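Local coordinates for protein tRNA(Phe) 7-((3-amino-3-carboxypropyl)-4-demethylwyosine(37)-N(4))-methyltransferase 1 (Pyrococcus horikoshii, PDB 2IT2) that probably methylates the N-4 position of a wyosine precursor at position 37 of tRNA(Phe), with S-adenosyl-L-methionine as methyl donor, at residues R104-H109 and E186-L191; V82-V87 and E168-I173. All blocks are in the same frame, centred on the assembly; numbering follows the deposited sequence.

In the fold
Both contacts pack against the long helix 167-194. Contact 2 uses residues 168-173, close to the start of this helix, and contact 1 uses residues 186-191, close to its end. Their centres lie 24 Å apart and their nearest atoms about 11 Å, so the two do not touch. The partners on the other side are neighbours in the chain: helix 84-91 is followed by strand 98-112. Strand 98-112 runs along the helix at both sites: its Phe101 packs on Val87 and Ile173 beside contact 2, and its residues 104-109 make contact 1. Contact 1 is buried, its centre 7 Å from the centre of the chain. Contact 2 is peripheral, at 22 Å, and the second subunit comes close beside it.

Contact 1: R104-H109 and E186-L191; sequences RSPILH and EKLKRL
Leu188 of helix 167-194 packs against Pro106 and Leu108 of segment 104-109, and it buries the most surface of any residue in this contact. The two methyls of Leu188 divide the work. CD1 lies against the proline ring, with Leu188 CD1 3.9 Å from Pro106 CG and 4.1 Å from Pro106 CB. CD2 turns to the neighbouring leucine, where Leu188 CD2 is 4.3 Å from Leu108 CD1. The same Leu108 methyl also meets the next turn of the helix: Leu108 CD1 and Leu191 CD2 come tip to tip at 3.9 Å. Leu188 and Leu191 are three residues apart and so fall on one side of the helix.

Their first torsions differ. Leu188 has CG anti to its carbonyl carbon (chi1 -71°), and Leu191 has CG anti to its backbone N (chi1 179°). Each rotamer brings a methyl to Leu108. On the strand side, the CB atoms of Pro106 and Leu108 point to the helix, while that of Ile107 between them points away. No hydrogen bond joins the two segments, and all four touching residues are buried. This is plain apolar packing of a helix on a sheet.

Ser105, next to Pro106, adds a local polar tie. Ser105 OG donates to Pro106 O at 2.8 Å, tilted 15° from the carbonyl plane, and it also bonds Ser149 N.

Lys187, beside the contact, reaches Gly129 O and Ser149 OG. Strand 98-112 runs antiparallel to both of its neighbours here: the backbone of Ile107 hydrogen-bonds that of Cys54 in strand 48-63, and the backbone of Leu108 that of Ile147 in strand 143-148. Ile35 touches both Leu108 and Leu188, Phe130 packs on Leu188, and Phe184 extends the apolar face of the helix beside Pro106.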
ATOM      1  N   ARG B 104       9.714   2.820   4.594  1.00 14.70           N
ATOM      2  CA  ARG B 104       8.251   2.776   4.640  1.00 15.20           C
ATOM      3  C   ARG B 104       7.644   4.131   4.973  1.00 14.73           C
ATOM      4  O   ARG B 104       8.169   4.879   5.797  1.00 15.35           O
ATOM      5  CB  ARG B 104       7.774   1.748   5.670  1.00 17.18           C
ATOM      6  CG  ARG B 104       8.121   0.321   5.303  1.00 19.53           C
ATOM      7  CD  ARG B 104       7.333  -0.136   4.084  1.00 21.22           C
ATOM      8  NE  ARG B 104       7.579  -1.539   3.760  1.00 20.98           N
ATOM      9  CZ  ARG B 104       8.584  -1.970   3.005  1.00 19.99           C
ATOM     10  NH1 ARG B 104       9.442  -1.103   2.491  1.00 18.59           N
ATOM     11  NH2 ARG B 104       8.734  -3.271   2.772  1.00 22.74           N
ATOM     12  N   SER B 105       6.515   4.413   4.331  1.00 14.71           N
ATOM     13  CA  SER B 105       5.785   5.670   4.508  1.00 15.19           C
ATOM     14  C   SER B 105       5.129   5.810   5.869  1.00 17.16           C
ATOM     15  O   SER B 105       4.863   4.812   6.544  1.00 16.29           O
ATOM     16  CB  SER B 105       4.694   5.781   3.434  1.00 17.65           C
ATOM     17  OG  SER B 105       3.675   6.696   3.831  1.00 19.53           O
ATOM     18  N   PRO B 106       4.884   7.059   6.302  1.00 15.84           N
ATOM     19  CA  PRO B 106       4.227   7.242   7.595  1.00 17.12           C
ATOM     20  C   PRO B 106       2.809   6.688   7.382  1.00 16.13           C
ATOM     21  O   PRO B 106       2.319   6.628   6.243  1.00 15.86           O
ATOM     22  CB  PRO B 106       4.204   8.770   7.774  1.00 18.06           C
ATOM     23  CG  PRO B 106       5.360   9.246   6.984  1.00 20.34           C
ATOM     24  CD  PRO B 106       5.354   8.345   5.758  1.00 18.42           C
ATOM     25  N   ILE B 107       2.170   6.276   8.472  1.00 15.40           N
ATOM     26  CA  ILE B 107       0.805   5.770   8.416  1.00 16.21           C
ATOM     27  C   ILE B 107       0.020   6.400   9.559  1.00 16.37           C
ATOM     28  O   ILE B 107       0.408   6.300  10.723  1.00 17.88           O
ATOM     29  CB  ILE B 107       0.737   4.238   8.589  1.00 17.46           C
ATOM     30  CG1 ILE B 107       1.527   3.538   7.483  1.00 19.18           C
ATOM     31  CG2 ILE B 107      -0.727   3.795   8.585  1.00 20.55           C
ATOM     32  CD1 ILE B 107       1.527   2.029   7.595  1.00 24.17           C
ATOM     33  N   LEU B 108      -1.083   7.062   9.226  1.00 15.88           N
ATOM     34  CA  LEU B 108      -1.912   7.682  10.251  1.00 15.83           C
ATOM     35  C   LEU B 108      -3.295   7.030  10.184  1.00 13.05           C
ATOM     36  O   LEU B 108      -3.827   6.775   9.092  1.00 14.81           O
ATOM     37  CB  LEU B 108      -2.033   9.201  10.009  1.00 19.11           C
ATOM     38  CG  LEU B 108      -0.771  10.030   9.707  1.00 20.05           C
ATOM     39  CD1 LEU B 108      -1.165  11.457   9.363  1.00 24.52           C
ATOM     40  CD2 LEU B 108       0.188  10.008  10.899  1.00 25.16           C
ATOM     41  N   HIS B 109      -3.854   6.712  11.344  1.00 13.86           N
ATOM     42  CA  HIS B 109      -5.186   6.133  11.405  1.00 13.73           C
ATOM     43  C   HIS B 109      -6.048   7.176  12.092  1.00 14.38           C
ATOM     44  O   HIS B 109      -5.721   7.639  13.192  1.00 16.03           O
ATOM     45  CB  HIS B 109      -5.163   4.811  12.173  1.00 16.17           C
ATOM     46  CG  HIS B 109      -4.591   3.678  11.379  1.00 19.08           C
ATOM     47  ND1 HIS B 109      -4.349   2.431  11.924  1.00 24.49           N
ATOM     48  CD2 HIS B 109      -4.244   3.591  10.076  1.00 21.88           C
ATOM     49  CE1 HIS B 109      -3.881   1.631  10.985  1.00 24.17           C
ATOM     50  NE2 HIS B 109      -3.806   2.306   9.855  1.00 22.70           N
ATOM     51  N   GLU B 186       8.128  16.362   4.835  1.00 20.44           N
ATOM     52  CA  GLU B 186       7.579  17.546   4.180  1.00 20.39           C
ATOM     53  C   GLU B 186       6.073  17.406   4.027  1.00 20.14           C
ATOM     54  O   GLU B 186       5.332  18.354   4.276  1.00 19.46           O
ATOM     55  CB  GLU B 186       8.190  17.727   2.792  1.00 22.47           C
ATOM     56  CG  GLU B 186       9.657  18.053   2.774  1.00 28.21           C
ATOM     57  CD  GLU B 186      10.279  17.701   1.441  1.00 30.07           C
ATOM     58  OE1 GLU B 186       9.634  17.954   0.402  1.00 34.10           O
ATOM     59  OE2 GLU B 186      11.414  17.179   1.422  1.00 33.54           O
ATOM     60  N   LYS B 187       5.629  16.225   3.601  1.00 17.58           N
ATOM     61  CA  LYS B 187       4.208  15.956   3.417  1.00 16.78           C
ATOM     62  C   LYS B 187       3.440  16.002   4.739  1.00 16.80           C
ATOM     63  O   LYS B 187       2.293  16.452   4.783  1.00 16.85           O
ATOM     64  CB  LYS B 187       4.014  14.596   2.735  1.00 17.99           C
ATOM     65  CG  LYS B 187       4.485  14.586   1.290  1.00 20.03           C
ATOM     66  CD  LYS B 187       4.250  13.245   0.626  1.00 22.85           C
ATOM     67  CE  LYS B 187       4.631  13.322  -0.845  1.00 23.94           C
ATOM     68  NZ  LYS B 187       4.399  12.020  -1.511  1.00 24.71           N
ATOM     69  N   LEU B 188       4.054  15.537   5.820  1.00 16.99           N
ATOM     70  CA  LEU B 188       3.368  15.573   7.105  1.00 16.92           C
ATOM     71  C   LEU B 188       3.166  17.017   7.554  1.00 16.78           C
ATOM     72  O   LEU B 188       2.107  17.369   8.075  1.00 17.36           O
ATOM     73  CB  LEU B 188       4.156  14.783   8.160  1.00 16.78           C
ATOM     74  CG  LEU B 188       4.156  13.254   7.993  1.00 18.20           C
ATOM     75  CD1 LEU B 188       5.265  12.636   8.839  1.00 17.97           C
ATOM     76  CD2 LEU B 188       2.791  12.691   8.380  1.00 17.18           C
ATOM     77  N   LYS B 189       4.175  17.857   7.345  1.00 18.29           N
ATOM     78  CA  LYS B 189       4.059  19.261   7.721  1.00 19.33           C
ATOM     79  C   LYS B 189       3.009  19.946   6.846  1.00 18.24           C
ATOM     80  O   LYS B 189       2.247  20.787   7.332  1.00 19.79           O
ATOM     81  CB  LYS B 189       5.406  19.971   7.586  1.00 20.87           C
ATOM     82  CG  LYS B 189       6.420  19.545   8.625  1.00 26.01           C
ATOM     83  CD  LYS B 189       7.681  20.369   8.513  1.00 29.67           C
ATOM     84  CE  LYS B 189       8.659  20.002   9.604  1.00 33.09           C
ATOM     85  NZ  LYS B 189       9.135  18.600   9.469  1.00 34.02           N
ATOM     86  N   ARG B 190       2.957  19.590   5.564  1.00 16.84           N
ATOM     87  CA  ARG B 190       1.961  20.179   4.663  1.00 18.60           C
ATOM     88  C   ARG B 190       0.547  19.835   5.147  1.00 17.22           C
ATOM     89  O   ARG B 190      -0.331  20.702   5.206  1.00 17.49           O
ATOM     90  CB  ARG B 190       2.156  19.670   3.234  1.00 18.77           C
ATOM     91  CG  ARG B 190       3.273  20.358   2.474  1.00 25.53           C
ATOM     92  CD  ARG B 190       3.566  19.625   1.175  1.00 28.62           C
ATOM     93  NE  ARG B 190       2.385  19.437   0.333  1.00 32.25           N
ATOM     94  CZ  ARG B 190       2.367  18.668  -0.754  1.00 33.79           C
ATOM     95  NH1 ARG B 190       3.462  18.018  -1.120  1.00 35.08           N
ATOM     96  NH2 ARG B 190       1.262  18.550  -1.477  1.00 34.78           N
ATOM     97  N   LEU B 191       0.324  18.569   5.484  1.00 16.56           N
ATOM     98  CA  LEU B 191      -0.973  18.118   5.973  1.00 16.77           C
ATOM     99  C   LEU B 191      -1.380  18.863   7.249  1.00 18.02           C
ATOM    100  O   LEU B 191      -2.538  19.278   7.400  1.00 17.69           O
ATOM    101  CB  LEU B 191      -0.926  16.608   6.251  1.00 15.59           C
ATOM    102  CG  LEU B 191      -2.209  15.956   6.795  1.00 17.10           C
ATOM    103  CD1 LEU B 191      -3.372  16.210   5.834  1.00 20.19           C
ATOM    104  CD2 LEU B 191      -1.989  14.458   6.988  1.00 21.50           C
TER

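Contact 2: V82-V87 and E168-I173; sequences VSLYEV and EYLNKI
Leu84 and Leu170 are modelled closer together than is usual for carbon atoms. Leu84 CD1 lies 3.3 Å from Leu170 CD2 and 3.4 Å from Leu170 CG. The contact joins two helices: the first turn of helix 84-91 meets an early turn of helix 167-194. The chi2 of Leu84 is 31°, off the staggered values, so the exact placing of its methyls, and with it the tightness, is doubtful.

One methyl of Leu84 serves Leu170, and the other faces a polar neighbour. Leu84 CD2 approaches Asn171 ND2 at 4.1 Å, with the two side chains roughly at right angles. One turn on, Val87 CG1 meets Leu170 CD1 at 4.0 Å. These two side chains run past each other in opposite directions. Leu170 thus touches Leu84 through CD2 and Val87 through CD1, and Leu88 and Ile91 also touch it.

On the sheet side, Phe101 of strand 98-112 packs on both Val87 and Ile173. The second subunit also comes close: Tyr169 OH bonds Leu156 O of that subunit. Within the chain, Ile173 CD1 stands 3.5 Å above the centre of the Tyr169 ring.

Ser83 and Glu86 form a capping box at the start of helix 84-91. The bond from Glu86 N to Ser83 OG is weak. In return, Ser83 N donates to the anti lone pair of Glu86 OE1 at 3.2 Å, with an N-H...O angle of 151°.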
ATOM      1  N   VAL B  82      19.261   8.811   8.017  1.00 22.70           N
ATOM      2  CA  VAL B  82      20.399   8.120   8.605  1.00 23.43           C
ATOM      3  C   VAL B  82      21.742   8.401   7.943  1.00 24.25           C
ATOM      4  O   VAL B  82      21.828   8.981   6.863  1.00 23.86           O
ATOM      5  CB  VAL B  82      20.163   6.585   8.593  1.00 22.54           C
ATOM      6  CG1 VAL B  82      18.890   6.239   9.357  1.00 23.24           C
ATOM      7  CG2 VAL B  82      20.068   6.089   7.152  1.00 20.44           C
ATOM      8  N   SER B  83      22.799   7.984   8.626  1.00 26.45           N
ATOM      9  CA  SER B  83      24.147   8.148   8.110  1.00 27.76           C
ATOM     10  C   SER B  83      24.642   6.762   7.751  1.00 27.82           C
ATOM     11  O   SER B  83      24.083   5.753   8.253  1.00 28.14           O
ATOM     12  CB  SER B  83      25.068   8.754   9.157  1.00 28.74           C
ATOM     13  OG  SER B  83      25.089   7.979  10.349  1.00 31.43           O
ATOM     14  N   LEU B  84      25.672   6.693   6.890  1.00 28.72           N
ATOM     15  CA  LEU B  84      26.218   5.396   6.461  1.00 29.94           C
ATOM     16  C   LEU B  84      26.721   4.638   7.687  1.00 30.10           C
ATOM     17  O   LEU B  84      26.588   3.445   7.731  1.00 30.24           O
ATOM     18  CB  LEU B  84      27.373   5.569   5.489  1.00 32.24           C
ATOM     19  CG  LEU B  84      27.850   4.518   4.492  1.00 33.94           C
ATOM     20  CD1 LEU B  84      26.684   3.637   4.004  1.00 35.35           C
ATOM     21  CD2 LEU B  84      28.570   5.296   3.354  1.00 35.24           C
ATOM     22  N   TYR B  85      27.273   5.338   8.686  1.00 30.89           N
ATOM     23  CA  TYR B  85      27.790   4.719   9.924  1.00 30.09           C
ATOM     24  C   TYR B  85      26.722   3.920  10.646  1.00 28.73           C
ATOM     25  O   TYR B  85      26.931   2.756  10.984  1.00 28.69           O
ATOM     26  CB  TYR B  85      28.349   5.777  10.899  1.00 33.99           C
ATOM     27  CG  TYR B  85      28.703   5.190  12.250  1.00 37.22           C
ATOM     28  CD1 TYR B  85      29.858   4.425  12.420  1.00 38.69           C
ATOM     29  CD2 TYR B  85      27.878   5.392  13.359  1.00 38.42           C
ATOM     30  CE1 TYR B  85      30.183   3.873  13.657  1.00 39.89           C
ATOM     31  CE2 TYR B  85      28.196   4.843  14.604  1.00 40.10           C
ATOM     32  CZ  TYR B  85      29.352   4.088  14.744  1.00 40.28           C
ATOM     33  OH  TYR B  85      29.685   3.550  15.967  1.00 41.82           O
ATOM     34  N   GLU B  86      25.586   4.563  10.893  1.00 26.75           N
ATOM     35  CA  GLU B  86      24.468   3.920  11.561  1.00 26.78           C
ATOM     36  C   GLU B  86      24.047   2.642  10.832  1.00 24.91           C
ATOM     37  O   GLU B  86      23.847   1.599  11.450  1.00 25.00           O
ATOM     38  CB  GLU B  86      23.268   4.878  11.637  1.00 27.54           C
ATOM     39  CG  GLU B  86      23.411   6.009  12.648  1.00 30.10           C
ATOM     40  CD  GLU B  86      22.200   6.932  12.688  1.00 31.54           C
ATOM     41  OE1 GLU B  86      21.907   7.585  11.661  1.00 32.27           O
ATOM     42  OE2 GLU B  86      21.547   7.003  13.751  1.00 32.01           O
ATOM     43  N   VAL B  87      23.918   2.729   9.514  1.00 23.15           N
ATOM     44  CA  VAL B  87      23.487   1.583   8.731  1.00 21.41           C
ATOM     45  C   VAL B  87      24.525   0.469   8.788  1.00 21.66           C
ATOM     46  O   VAL B  87      24.182  -0.699   8.955  1.00 20.12           O
ATOM     47  CB  VAL B  87      23.190   2.007   7.267  1.00 20.84           C
ATOM     48  CG1 VAL B  87      22.788   0.797   6.443  1.00 20.79           C
ATOM     49  CG2 VAL B  87      22.065   3.053   7.249  1.00 20.04           C
ATOM     50  N   GLU B 168      29.850   1.716  -2.096  1.00 19.75           N
ATOM     51  CA  GLU B 168      29.294   2.629  -3.079  1.00 20.18           C
ATOM     52  C   GLU B 168      27.791   2.422  -3.246  1.00 18.84           C
ATOM     53  O   GLU B 168      27.029   3.389  -3.216  1.00 16.94           O
ATOM     54  CB  GLU B 168      29.981   2.473  -4.436  1.00 22.88           C
ATOM     55  CG  GLU B 168      29.486   3.475  -5.456  1.00 28.65           C
ATOM     56  CD  GLU B 168      29.573   4.900  -4.940  1.00 32.19           C
ATOM     57  OE1 GLU B 168      30.699   5.354  -4.646  1.00 34.60           O
ATOM     58  OE2 GLU B 168      28.518   5.561  -4.824  1.00 35.43           O
ATOM     59  N   TYR B 169      27.359   1.175  -3.432  1.00 15.87           N
ATOM     60  CA  TYR B 169      25.937   0.881  -3.591  1.00 15.90           C
ATOM     61  C   TYR B 169      25.224   1.261  -2.304  1.00 15.55           C
ATOM     62  O   TYR B 169      24.167   1.884  -2.355  1.00 14.63           O
ATOM     63  CB  TYR B 169      25.724  -0.603  -3.940  1.00 16.10           C
ATOM     64  CG  TYR B 169      24.278  -1.045  -4.206  1.00 15.19           C
ATOM     65  CD1 TYR B 169      23.337  -0.193  -4.794  1.00 16.13           C
ATOM     66  CD2 TYR B 169      23.868  -2.340  -3.896  1.00 19.67           C
ATOM     67  CE1 TYR B 169      22.015  -0.634  -5.067  1.00 15.37           C
ATOM     68  CE2 TYR B 169      22.563  -2.786  -4.161  1.00 19.08           C
ATOM     69  CZ  TYR B 169      21.640  -1.930  -4.744  1.00 17.96           C
ATOM     70  OH  TYR B 169      20.349  -2.387  -4.974  1.00 21.15           O
ATOM     71  N   LEU B 170      25.797   0.929  -1.150  1.00 14.58           N
ATOM     72  CA  LEU B 170      25.153   1.279   0.114  1.00 16.17           C
ATOM     73  C   LEU B 170      25.004   2.803   0.232  1.00 17.53           C
ATOM     74  O   LEU B 170      23.987   3.291   0.730  1.00 17.65           O
ATOM     75  CB  LEU B 170      25.939   0.720   1.307  1.00 17.27           C
ATOM     76  CG  LEU B 170      25.221   0.873   2.659  1.00 20.36           C
ATOM     77  CD1 LEU B 170      23.901   0.111   2.627  1.00 21.57           C
ATOM     78  CD2 LEU B 170      26.096   0.347   3.775  1.00 20.49           C
ATOM     79  N   ASN B 171      25.995   3.554  -0.246  1.00 17.57           N
ATOM     80  CA  ASN B 171      25.918   5.014  -0.201  1.00 18.19           C
ATOM     81  C   ASN B 171      24.768   5.548  -1.062  1.00 17.72           C
ATOM     82  O   ASN B 171      24.074   6.486  -0.662  1.00 18.36           O
ATOM     83  CB  ASN B 171      27.224   5.641  -0.675  1.00 22.31           C
ATOM     84  CG  ASN B 171      27.162   7.146  -0.678  1.00 25.81           C
ATOM     85  OD1 ASN B 171      27.365   7.782  -1.714  1.00 30.69           O
ATOM     86  ND2 ASN B 171      26.890   7.731   0.481  1.00 28.73           N
ATOM     87  N   LYS B 172      24.572   4.958  -2.238  1.00 16.00           N
ATOM     88  CA  LYS B 172      23.480   5.371  -3.121  1.00 16.79           C
ATOM     89  C   LYS B 172      22.125   5.018  -2.493  1.00 16.73           C
ATOM     90  O   LYS B 172      21.187   5.807  -2.571  1.00 16.51           O
ATOM     91  CB  LYS B 172      23.603   4.697  -4.495  1.00 18.23           C
ATOM     92  CG  LYS B 172      24.869   5.039  -5.267  1.00 22.25           C
ATOM     93  CD  LYS B 172      24.939   6.519  -5.590  1.00 25.27           C
ATOM     94  CE  LYS B 172      26.184   6.848  -6.386  1.00 28.47           C
ATOM     95  NZ  LYS B 172      26.280   8.309  -6.639  1.00 30.87           N
ATOM     96  N   ILE B 173      22.016   3.849  -1.865  1.00 16.33           N
ATOM     97  CA  ILE B 173      20.765   3.435  -1.228  1.00 17.36           C
ATOM     98  C   ILE B 173      20.411   4.380  -0.077  1.00 16.67           C
ATOM     99  O   ILE B 173      19.246   4.779   0.078  1.00 15.19           O
ATOM    100  CB  ILE B 173      20.882   1.991  -0.683  1.00 19.14           C
ATOM    101  CG1 ILE B 173      21.024   1.018  -1.852  1.00 19.79           C
ATOM    102  CG2 ILE B 173      19.688   1.647   0.208  1.00 20.99           C
ATOM    103  CD1 ILE B 173      21.445  -0.384  -1.437  1.00 22.56           C
TER